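Local atomic coordinates of putative hemin ABC transport system, membrane protein (Burkholderia cenocepacia J2315, PDB entry 5B57), a protein that probably forms the membrane-spanning permease subunit of an ABC importer that carries heme across the cell membrane. Residues V68-V73 and P106-A111; G74-P79 and A98-I103; D102-R107 and A348-A353. All blocks are in the same frame, centred on the assembly; numbering follows the deposited sequence. Where two conformers were deposited one is given.

Interaction 1. Residues V68-V73 and P106-A111; sequences VVALCV and PRVVLA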
loop_
_atom_site.group_PDB
_atom_site.type_symbol
_atom_site.label_atom_id
_atom_site.label_comp_id
_atom_site.label_asym_id
_atom_site.label_seq_id
_atom_site.Cartn_x
_atom_site.Cartn_y
_atom_site.Cartn_z
ATOM N N VAL A 68 32.353 21.000 15.899
ATOM C CA VAL A 68 33.308 21.796 16.663
ATOM C C VAL A 68 32.588 22.844 17.500
ATOM O O VAL A 68 32.876 23.010 18.692
ATOM C CB VAL A 68 34.337 22.434 15.712
ATOM C CG1 VAL A 68 34.999 23.648 16.341
ATOM C CG2 VAL A 68 35.385 21.427 15.343
ATOM N N VAL A 69 31.634 23.563 16.900
ATOM C CA VAL A 69 30.970 24.591 17.690
ATOM C C VAL A 69 30.145 23.954 18.794
ATOM O O VAL A 69 29.993 24.542 19.868
ATOM C CB VAL A 69 30.134 25.540 16.809
ATOM C CG1 VAL A 69 30.226 25.124 15.383
ATOM C CG2 VAL A 69 28.670 25.635 17.272
ATOM N N ALA A 70 29.661 22.722 18.593
ATOM C CA ALA A 70 28.826 22.086 19.611
ATOM C C ALA A 70 29.537 21.980 20.956
ATOM O O ALA A 70 28.885 22.089 22.005
ATOM C CB ALA A 70 28.383 20.701 19.151
ATOM N N LEU A 71 30.866 21.777 20.953
ATOM C CA LEU A 71 31.603 21.624 22.210
ATOM C C LEU A 71 31.646 22.915 23.016
ATOM O O LEU A 71 31.748 22.870 24.246
ATOM C CB LEU A 71 33.028 21.159 21.942
ATOM C CG LEU A 71 33.199 19.740 21.436
ATOM C CD1 LEU A 71 34.494 19.637 20.663
ATOM C CD2 LEU A 71 33.180 18.760 22.597
ATOM N N CYS A 72 31.561 24.066 22.349
ATOM C CA CYS A 72 31.696 25.361 22.989
ATOM C C CYS A 72 30.390 25.968 23.476
ATOM O O CYS A 72 30.451 26.938 24.240
ATOM C CB CYS A 72 32.347 26.334 22.027
ATOM S SG CYS A 72 33.837 25.670 21.366
ATOM N N VAL A 73 29.231 25.438 23.065
ATOM C CA VAL A 73 27.964 26.074 23.405
ATOM C C VAL A 73 27.071 25.210 24.308
ATOM O O VAL A 73 25.879 25.462 24.380
ATOM C CB VAL A 73 27.200 26.493 22.137
ATOM C CG1 VAL A 73 27.820 27.747 21.501
ATOM C CG2 VAL A 73 27.169 25.333 21.166
ATOM N N PRO A 106 31.464 13.234 24.919
ATOM C CA PRO A 106 30.633 12.031 24.733
ATOM C C PRO A 106 29.232 12.346 24.254
ATOM O O PRO A 106 28.626 11.543 23.543
ATOM C CB PRO A 106 30.610 11.383 26.130
ATOM C CG PRO A 106 31.731 12.006 26.867
ATOM C CD PRO A 106 31.806 13.413 26.336
ATOM N N ARG A 107 28.705 13.510 24.615
ATOM C CA ARG A 107 27.380 13.873 24.163
ATOM C C ARG A 107 27.407 14.295 22.705
ATOM O O ARG A 107 26.531 13.910 21.924
ATOM C CB ARG A 107 26.826 14.978 25.051
ATOM C CG ARG A 107 25.541 15.540 24.566
ATOM C CD ARG A 107 24.670 15.989 25.697
ATOM N NE ARG A 107 23.505 16.668 25.161
ATOM C CZ ARG A 107 22.536 17.167 25.914
ATOM N NH1 ARG A 107 22.609 17.057 27.232
ATOM N NH2 ARG A 107 21.498 17.769 25.356
ATOM N N VAL A 108 28.418 15.061 22.305
ATOM C CA VAL A 108 28.512 15.442 20.899
ATOM C C VAL A 108 28.778 14.224 20.036
ATOM O O VAL A 108 28.138 14.039 18.997
ATOM C CB VAL A 108 29.585 16.521 20.687
ATOM C CG1 VAL A 108 29.833 16.674 19.220
ATOM C CG2 VAL A 108 29.119 17.842 21.276
ATOM N N VAL A 109 29.693 13.352 20.470
ATOM C CA VAL A 109 29.966 12.125 19.718
ATOM C C VAL A 109 28.721 11.234 19.650
ATOM O O VAL A 109 28.425 10.647 18.606
ATOM C CB VAL A 109 31.189 11.405 20.314
ATOM C CG1 VAL A 109 30.987 9.937 20.378
ATOM C CG2 VAL A 109 32.323 11.634 19.430
ATOM N N LEU A 110 27.951 11.142 20.738
ATOM C CA LEU A 110 26.748 10.320 20.698
ATOM C C LEU A 110 25.760 10.859 19.675
ATOM O O LEU A 110 25.171 10.086 18.911
ATOM C CB LEU A 110 26.099 10.228 22.088
ATOM C CG LEU A 110 24.903 9.266 22.227
ATOM C CD1 LEU A 110 25.321 7.830 22.048
ATOM C CD2 LEU A 110 24.219 9.406 23.545
ATOM N N ALA A 111 25.589 12.184 19.614
ATOM C CA ALA A 111 24.710 12.756 18.598
ATOM C C ALA A 111 25.165 12.400 17.176
ATOM O O ALA A 111 24.327 12.144 16.318
ATOM C CB ALA A 111 24.601 14.267 18.760
#
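Ala70 and Val108 mark the point where two neighbouring transmembrane helices of the FecCD-type permease fold approach each other, their CA atoms 6.8 Å apart. Residues 68-72 belong to the last turns of helix 54-72, whereas 106-111 lie inside the long helix 94-128. The two short segments run in broadly opposite senses, though clearly inclined to one another, and touch through three residues. The second helix is kinked here: the backbone N of Arg107 and the ring N of Pro106 make no regular helical bond to the preceding turn. After these two residues the i-to-i-4 pattern is restored, as in the bond from Leu110 N to Pro106 O.

Across the gap the contact is wholly apolar and rests on one valine. Val108 points its side chain at helix 54-72, and its CG2 methyl meets the CB of Ala70 at 3.6 Å, methyl against methyl. CG1 of the valine stands anti to the backbone N (chi1 169°), which leaves CG2 beside that N and anti to the carbonyl carbon, the position from which it reaches the alanine. The small side chain of Ala70 is consistent with the close approach of the helices. It is shared with a third helix, since Ala70 also packs on Leu343 and Leu347 of helix 327-352, while Pro106, Val109 and Leu110 turn to Leu245 of helix 242-260. The meeting point is thus buried where several helices gather.

Leu71 adds a looser contact from the flank. Its CB does not point at the other helix, but the end of the chain bends nearer, bringing CD2 to 4.4 Å from the CG2 of Val108.

Interaction 2. Residues G74-P79 and A98-I103; sequences GAYRIP and AVLLDI. With DMU (decyl-beta-D-maltopyranoside), chain E.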
loop_
_atom_site.group_PDB
_atom_site.type_symbol
_atom_site.label_atom_id
_atom_site.label_comp_id
_atom_site.label_asym_id
_atom_site.label_seq_id
_atom_site.Cartn_x
_atom_site.Cartn_y
_atom_site.Cartn_z
ATOM N N GLY A 74 27.603 24.229 25.033
ATOM C CA GLY A 74 26.738 23.533 25.981
ATOM C C GLY A 74 26.433 24.333 27.241
ATOM O O GLY A 74 26.356 25.561 27.190
ATOM N N ALA A 75 26.287 23.675 28.401
ATOM C CA ALA A 75 26.087 24.444 29.633
ATOM C C ALA A 75 27.333 25.230 30.047
ATOM O O ALA A 75 27.196 26.228 30.765
ATOM C CB ALA A 75 25.637 23.542 30.781
ATOM N N TYR A 76 28.532 24.795 29.618
ATOM C CA TYR A 76 29.829 25.447 29.882
ATOM C C TYR A 76 30.232 26.239 28.637
ATOM O O TYR A 76 30.506 25.642 27.590
ATOM C CB TYR A 76 30.881 24.381 30.229
ATOM C CG TYR A 76 32.318 24.847 30.460
ATOM C CD1 TYR A 76 32.710 25.359 31.687
ATOM C CD2 TYR A 76 33.296 24.735 29.460
ATOM C CE1 TYR A 76 34.020 25.781 31.909
ATOM C CE2 TYR A 76 34.617 25.158 29.678
ATOM C CZ TYR A 76 34.965 25.679 30.910
ATOM O OH TYR A 76 36.245 26.107 31.177
ATOM N N ARG A 77 30.256 27.574 28.733
ATOM C CA ARG A 77 30.495 28.408 27.551
ATOM C C ARG A 77 31.971 28.772 27.437
ATOM O O ARG A 77 32.571 29.287 28.381
ATOM C CB ARG A 77 29.655 29.686 27.580
ATOM C CG ARG A 77 28.196 29.475 27.872
ATOM C CD ARG A 77 27.706 28.301 27.092
ATOM N NE ARG A 77 26.263 28.134 27.172
ATOM C CZ ARG A 77 25.451 28.245 26.124
ATOM N NH1 ARG A 77 25.950 28.519 24.918
ATOM N NH2 ARG A 77 24.145 28.064 26.277
ATOM N N ILE A 78 32.551 28.524 26.274
ATOM C CA ILE A 78 33.978 28.750 26.114
ATOM C C ILE A 78 34.259 29.059 24.649
ATOM O O ILE A 78 33.681 28.418 23.761
ATOM C CB ILE A 78 34.772 27.545 26.639
ATOM C CG1 ILE A 78 36.262 27.778 26.461
ATOM C CG2 ILE A 78 34.326 26.223 26.001
ATOM C CD1 ILE A 78 37.043 26.998 27.432
ATOM N N PRO A 79 35.080 30.056 24.331
ATOM C CA PRO A 79 35.303 30.376 22.920
ATOM C C PRO A 79 36.175 29.318 22.265
ATOM O O PRO A 79 36.830 28.514 22.931
ATOM C CB PRO A 79 36.002 31.740 22.961
ATOM C CG PRO A 79 35.796 32.251 24.351
ATOM C CD PRO A 79 35.673 31.066 25.228
ATOM N N ALA A 98 38.573 18.930 31.347
ATOM C CA ALA A 98 37.725 17.916 31.968
ATOM C C ALA A 98 36.246 18.114 31.623
ATOM O O ALA A 98 35.541 17.143 31.337
ATOM C CB ALA A 98 37.933 17.929 33.483
ATOM N N VAL A 99 35.748 19.352 31.655
ATOM C CA VAL A 99 34.369 19.596 31.238
ATOM C C VAL A 99 34.181 19.263 29.757
ATOM O O VAL A 99 33.159 18.690 29.363
ATOM C CB VAL A 99 33.964 21.054 31.547
ATOM C CG1 VAL A 99 32.684 21.414 30.811
ATOM C CG2 VAL A 99 33.800 21.265 33.049
ATOM N N LEU A 100 35.156 19.598 28.913
ATOM C CA LEU A 100 35.005 19.311 27.487
ATOM C C LEU A 100 35.218 17.835 27.174
ATOM O O LEU A 100 34.374 17.207 26.534
ATOM C CB LEU A 100 35.964 20.164 26.658
ATOM C CG LEU A 100 35.712 21.671 26.682
ATOM C CD1 LEU A 100 36.623 22.395 25.702
ATOM C CD2 LEU A 100 34.272 21.953 26.365
ATOM N N LEU A 101 36.340 17.257 27.595
ATOM C CA LEU A 101 36.619 15.884 27.197
ATOM C C LEU A 101 35.785 14.858 27.960
ATOM O O LEU A 101 35.685 13.713 27.512
ATOM C CB LEU A 101 38.103 15.562 27.375
ATOM C CG LEU A 101 38.541 14.427 26.451
ATOM C CD1 LEU A 101 39.428 14.963 25.342
ATOM C CD2 LEU A 101 39.238 13.337 27.226
ATOM N N ASP A 102 35.178 15.224 29.088
ATOM C CA ASP A 102 34.440 14.254 29.894
ATOM C C ASP A 102 32.930 14.452 29.920
ATOM O O ASP A 102 32.207 13.473 30.062
ATOM C CB ASP A 102 34.936 14.260 31.342
ATOM C CG ASP A 102 36.205 13.504 31.511
ATOM O OD1 ASP A 102 36.613 12.847 30.525
ATOM O OD2 ASP A 102 36.777 13.559 32.628
ATOM N N ILE A 103 32.440 15.681 29.810
ATOM C CA ILE A 103 31.024 15.968 29.913
ATOM C C ILE A 103 30.441 16.386 28.564
ATOM O O ILE A 103 29.306 16.047 28.242
ATOM C CB ILE A 103 30.757 17.054 30.978
ATOM C CG1 ILE A 103 31.683 16.887 32.185
ATOM C CG2 ILE A 103 29.299 17.062 31.373
ATOM C CD1 ILE A 103 31.457 15.621 32.993
HETATM C C1 DMU E . 37.191 4.778 24.000
HETATM C C2 DMU E . 37.310 5.345 25.390
HETATM C C3 DMU E . 38.142 6.633 25.358
HETATM C C4 DMU E . 37.587 7.629 24.298
HETATM O O5 DMU E . 37.456 6.962 23.017
HETATM C C6 DMU E . 36.570 5.822 23.094
HETATM O O7 DMU E . 38.129 7.238 26.653
HETATM O O16 DMU E . 36.377 5.257 21.798
HETATM C C18 DMU E . 35.085 5.573 21.277
HETATM C C19 DMU E . 35.251 6.321 19.968
HETATM C C22 DMU E . 33.921 6.860 19.476
HETATM C C25 DMU E . 33.994 7.215 17.992
HETATM C C28 DMU E . 32.799 6.637 17.230
HETATM C C31 DMU E . 33.243 5.910 15.952
HETATM C C34 DMU E . 32.385 6.335 14.751
HETATM C C37 DMU E . 32.264 5.202 13.716
HETATM C C40 DMU E . 31.056 5.420 12.785
HETATM C C43 DMU E . 31.457 6.173 11.530
HETATM O O49 DMU E . 36.374 3.596 24.019
HETATM O O55 DMU E . 37.911 4.386 26.270
HETATM C C57 DMU E . 38.494 8.860 24.140
HETATM O O61 DMU E . 38.340 9.722 25.280
HETATM C C5 DMU E . 39.652 6.570 28.441
HETATM C C7 DMU E . 38.758 6.871 29.642
HETATM C C8 DMU E . 38.716 8.370 29.940
HETATM C C9 DMU E . 38.402 9.161 28.686
HETATM O O1 DMU E . 39.402 8.902 27.695
HETATM C C10 DMU E . 39.384 7.533 27.258
HETATM O O2 DMU E . 37.711 8.639 30.938
HETATM O O3 DMU E . 39.439 5.206 28.022
HETATM O O4 DMU E . 39.265 6.175 30.791
HETATM C C11 DMU E . 38.365 10.646 28.990
HETATM O O6 DMU E . 38.773 10.863 30.359
#
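The ring of Tyr76 lies broadside to Val99, one face turned toward the helix that carries the valine. This is a loop-on-helix packing within the FecCD-type permease fold: residues 74-79 form the irregular connection from helix 54-72 to helix 80-87, and 98-103 belong to the early part of helix 94-128.

With CG of Tyr76 anti to its backbone N (chi1 177°), the ring is laid alongside the helix rather than pointing into it. Val99 answers with its CG1 methyl, which settles at the root of the ring rather than under its centre: CG1 lies 3.5 Å from Tyr76 CG and 3.6 Å from Tyr76 CD2. Further out, the CB of Val99 stands 4.2 Å above the ring plane, displaced toward the rim. The two side chains therefore cross at a slant.

Leu100, the next residue of the helix, approaches the same ring obliquely. Its CB points past the loop, but the end of the chain turns inward, and CD2 serves two loop residues at once: it lies 4.3 Å from Tyr76 CD2 and an equal 4.3 Å from the CG2 of Ile78. Ile78 and Leu100 both rest on Ala83 of helix 80-87 as well, so the short helix that follows the loop completes this apolar cluster.

Helix 94-128 widens into a pi-type turn over 99-103, and Leu101 O accepts a hydrogen bond from Trp242 NE1. On a side of the helix turned away from the loop sits a decyl maltoside detergent molecule, whose O6 hydroxyl donates a hydrogen bond of 2.9 Å to Asp102 OD1.

Interaction 3. Residues D102-R107 and A348-A353; sequences DIRAPR and AARTVA. With DMU (decyl-beta-D-maltopyranoside), chain E.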
loop_
_atom_site.group_PDB
_atom_site.type_symbol
_atom_site.label_atom_id
_atom_site.label_comp_id
_atom_site.label_asym_id
_atom_site.label_seq_id
_atom_site.Cartn_x
_atom_site.Cartn_y
_atom_site.Cartn_z
ATOM N N ASP A 102 35.178 15.224 29.088
ATOM C CA ASP A 102 34.440 14.254 29.894
ATOM C C ASP A 102 32.930 14.452 29.920
ATOM O O ASP A 102 32.207 13.473 30.062
ATOM C CB ASP A 102 34.936 14.260 31.342
ATOM C CG ASP A 102 36.205 13.504 31.511
ATOM O OD1 ASP A 102 36.613 12.847 30.525
ATOM O OD2 ASP A 102 36.777 13.559 32.628
ATOM N N ILE A 103 32.440 15.681 29.810
ATOM C CA ILE A 103 31.024 15.968 29.913
ATOM C C ILE A 103 30.441 16.386 28.564
ATOM O O ILE A 103 29.306 16.047 28.242
ATOM C CB ILE A 103 30.757 17.054 30.978
ATOM C CG1 ILE A 103 31.683 16.887 32.185
ATOM C CG2 ILE A 103 29.299 17.062 31.373
ATOM C CD1 ILE A 103 31.457 15.621 32.993
ATOM N N ARG A 104 31.192 17.153 27.780
ATOM C CA ARG A 104 30.631 17.597 26.514
ATOM C C ARG A 104 30.819 16.554 25.412
ATOM O O ARG A 104 29.810 16.107 24.838
ATOM C CB ARG A 104 31.217 18.950 26.092
ATOM C CG ARG A 104 30.125 19.941 25.659
ATOM C CD ARG A 104 28.991 19.269 24.890
ATOM N NE ARG A 104 28.371 20.157 23.905
ATOM C CZ ARG A 104 27.082 20.481 23.895
ATOM N NH1 ARG A 104 26.272 19.995 24.823
ATOM N NH2 ARG A 104 26.595 21.283 22.955
ATOM N N ALA A 105 32.075 16.175 25.098
ATOM C CA ALA A 105 32.497 15.316 24.003
ATOM C C ALA A 105 31.619 14.072 23.884
ATOM O O ALA A 105 31.030 13.867 22.815
ATOM C CB ALA A 105 33.979 14.936 24.138
ATOM N N PRO A 106 31.464 13.234 24.919
ATOM C CA PRO A 106 30.633 12.031 24.733
ATOM C C PRO A 106 29.232 12.346 24.254
ATOM O O PRO A 106 28.626 11.543 23.543
ATOM C CB PRO A 106 30.610 11.383 26.130
ATOM C CG PRO A 106 31.731 12.006 26.867
ATOM C CD PRO A 106 31.806 13.413 26.336
ATOM N N ARG A 107 28.705 13.510 24.615
ATOM C CA ARG A 107 27.380 13.873 24.163
ATOM C C ARG A 107 27.407 14.295 22.705
ATOM O O ARG A 107 26.531 13.910 21.924
ATOM C CB ARG A 107 26.826 14.978 25.051
ATOM C CG ARG A 107 25.541 15.540 24.566
ATOM C CD ARG A 107 24.670 15.989 25.697
ATOM N NE ARG A 107 23.505 16.668 25.161
ATOM C CZ ARG A 107 22.536 17.167 25.914
ATOM N NH1 ARG A 107 22.609 17.057 27.232
ATOM N NH2 ARG A 107 21.498 17.769 25.356
ATOM N N ALA A 348 20.003 22.358 19.665
ATOM C CA ALA A 348 18.789 23.126 19.916
ATOM C C ALA A 348 18.222 22.880 21.320
ATOM O O ALA A 348 17.777 23.825 21.980
ATOM C CB ALA A 348 17.745 22.830 18.850
ATOM N N ALA A 349 18.214 21.634 21.801
ATOM C CA ALA A 349 17.601 21.371 23.109
ATOM C C ALA A 349 18.402 22.034 24.231
ATOM O O ALA A 349 17.849 22.716 25.101
ATOM C CB ALA A 349 17.504 19.864 23.353
ATOM N N ARG A 350 19.742 21.842 24.222
ATOM C CA ARG A 350 20.598 22.394 25.252
ATOM C C ARG A 350 20.679 23.919 25.192
ATOM O O ARG A 350 21.454 24.555 25.910
ATOM C CB ARG A 350 22.002 21.793 25.155
ATOM C CG ARG A 350 22.340 20.801 26.268
ATOM C CD ARG A 350 23.282 21.434 27.321
ATOM N NE ARG A 350 23.112 20.933 28.693
ATOM C CZ ARG A 350 22.292 21.468 29.593
ATOM N NH1 ARG A 350 21.542 22.519 29.278
ATOM N NH2 ARG A 350 22.212 20.948 30.806
ATOM N N THR A 351 19.861 24.538 24.341
ATOM C CA THR A 351 20.009 25.968 24.070
ATOM C C THR A 351 18.715 26.785 24.148
ATOM O O THR A 351 18.622 27.710 24.961
ATOM C CB THR A 351 20.666 26.159 22.690
ATOM O OG1 THR A 351 22.070 25.862 22.786
ATOM C CG2 THR A 351 20.466 27.575 22.169
ATOM N N VAL A 352 17.705 26.439 23.333
ATOM C CA VAL A 352 16.497 27.242 23.111
ATOM C C VAL A 352 15.764 27.530 24.418
ATOM O O VAL A 352 15.012 28.504 24.515
ATOM C CB VAL A 352 15.539 26.565 22.100
ATOM C CG1 VAL A 352 14.826 25.371 22.716
ATOM C CG2 VAL A 352 14.505 27.544 21.578
ATOM N N ALA A 353 15.972 26.695 25.438
ATOM C CA ALA A 353 15.272 26.862 26.710
ATOM C C ALA A 353 16.241 26.772 27.872
ATOM O O ALA A 353 15.934 26.200 28.924
ATOM C CB ALA A 353 14.152 25.831 26.867
HETATM C C1 DMU E . 37.191 4.778 24.000
HETATM C C2 DMU E . 37.310 5.345 25.390
HETATM C C3 DMU E . 38.142 6.633 25.358
HETATM C C4 DMU E . 37.587 7.629 24.298
HETATM O O5 DMU E . 37.456 6.962 23.017
HETATM C C6 DMU E . 36.570 5.822 23.094
HETATM O O7 DMU E . 38.129 7.238 26.653
HETATM O O16 DMU E . 36.377 5.257 21.798
HETATM C C18 DMU E . 35.085 5.573 21.277
HETATM C C19 DMU E . 35.251 6.321 19.968
HETATM C C22 DMU E . 33.921 6.860 19.476
HETATM C C25 DMU E . 33.994 7.215 17.992
HETATM C C28 DMU E . 32.799 6.637 17.230
HETATM C C31 DMU E . 33.243 5.910 15.952
HETATM C C34 DMU E . 32.385 6.335 14.751
HETATM C C37 DMU E . 32.264 5.202 13.716
HETATM C C40 DMU E . 31.056 5.420 12.785
HETATM C C43 DMU E . 31.457 6.173 11.530
HETATM O O49 DMU E . 36.374 3.596 24.019
HETATM O O55 DMU E . 37.911 4.386 26.270
HETATM C C57 DMU E . 38.494 8.860 24.140
HETATM O O61 DMU E . 38.340 9.722 25.280
HETATM C C5 DMU E . 39.652 6.570 28.441
HETATM C C7 DMU E . 38.758 6.871 29.642
HETATM C C8 DMU E . 38.716 8.370 29.940
HETATM C C9 DMU E . 38.402 9.161 28.686
HETATM O O1 DMU E . 39.402 8.902 27.695
HETATM C C10 DMU E . 39.384 7.533 27.258
HETATM O O2 DMU E . 37.711 8.639 30.938
HETATM O O3 DMU E . 39.439 5.206 28.022
HETATM O O4 DMU E . 39.265 6.175 30.791
HETATM C C11 DMU E . 38.365 10.646 28.990
HETATM O O6 DMU E . 38.773 10.863 30.359
#
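Arg107 and Arg350 meet side chain on side chain, bridging a backbone separation of 10.9 Å between their CA atoms. The first comes from the kinked part of helix 94-128, the second from the last turns of helix 327-352, and the gap between these two transmembrane helices is spanned by the long side chains. Arg350 was deposited in two conformers, as was Arg104; the account holds for one of them, and the approaches of both Arg104 and Arg107 to Arg350 are tentative.

Arg107 is nearly stretched out: CG is anti to the backbone N (chi1 173°), there is one bend at chi2, and the rest of the chain runs straight. Its guanidinium is carried to the other helix, where the CG methylene of Arg350 lies over one of its faces, 3.3 Å from Arg107 NH2 and 3.7 Å from Arg107 CZ. The chain of Arg350 crosses that of Arg107 at about a right angle and is itself bent at chi2 and chi3. The two guanidinium planes lie 26° apart.

Arg104, one turn before Arg107, runs past Arg350 in the opposite direction and comes no nearer than 4.2 Å, from its NH1 to the CD of Arg350. The polar end of Arg104 has its own partner, with NH2 hydrogen-bonded to Ala70 O at the end of helix 54-72.

Arg350 thus meets both arginines through its aliphatic CG and CD, while the like-charged Arg107 NH1 and Arg350 NE stay 4.2 Å apart. Arg107 forms salt bridges through NE to Asp346 and through NH1 to Asp357, a residue that Arg350 also touches; these carboxylates probably offset the accumulated positive charge and hold the Arg107 guanidinium flat against the Arg350 methylene.

In the fold
All three contacts use helix 94-128 and lie on the same side of the chain's centre. Interactions 1 and 3 are closest, their centres about 6 Å apart; the centre of interaction 2 is about 9 Å from each. Along the chain, interaction 2 is nested inside the loop closed by interaction 1, whereas interaction 3 spans 240 residues to bring in helix 327-352. Segments 98-103, 102-107 and 106-111 overlap in turn, so successive turns of one helix, including its pi-type turn and kink, meet different partners: the loop 74-79, helix 327-352 and the end of helix 54-72. Early and late parts of the permease are thereby packed together around a single membrane helix.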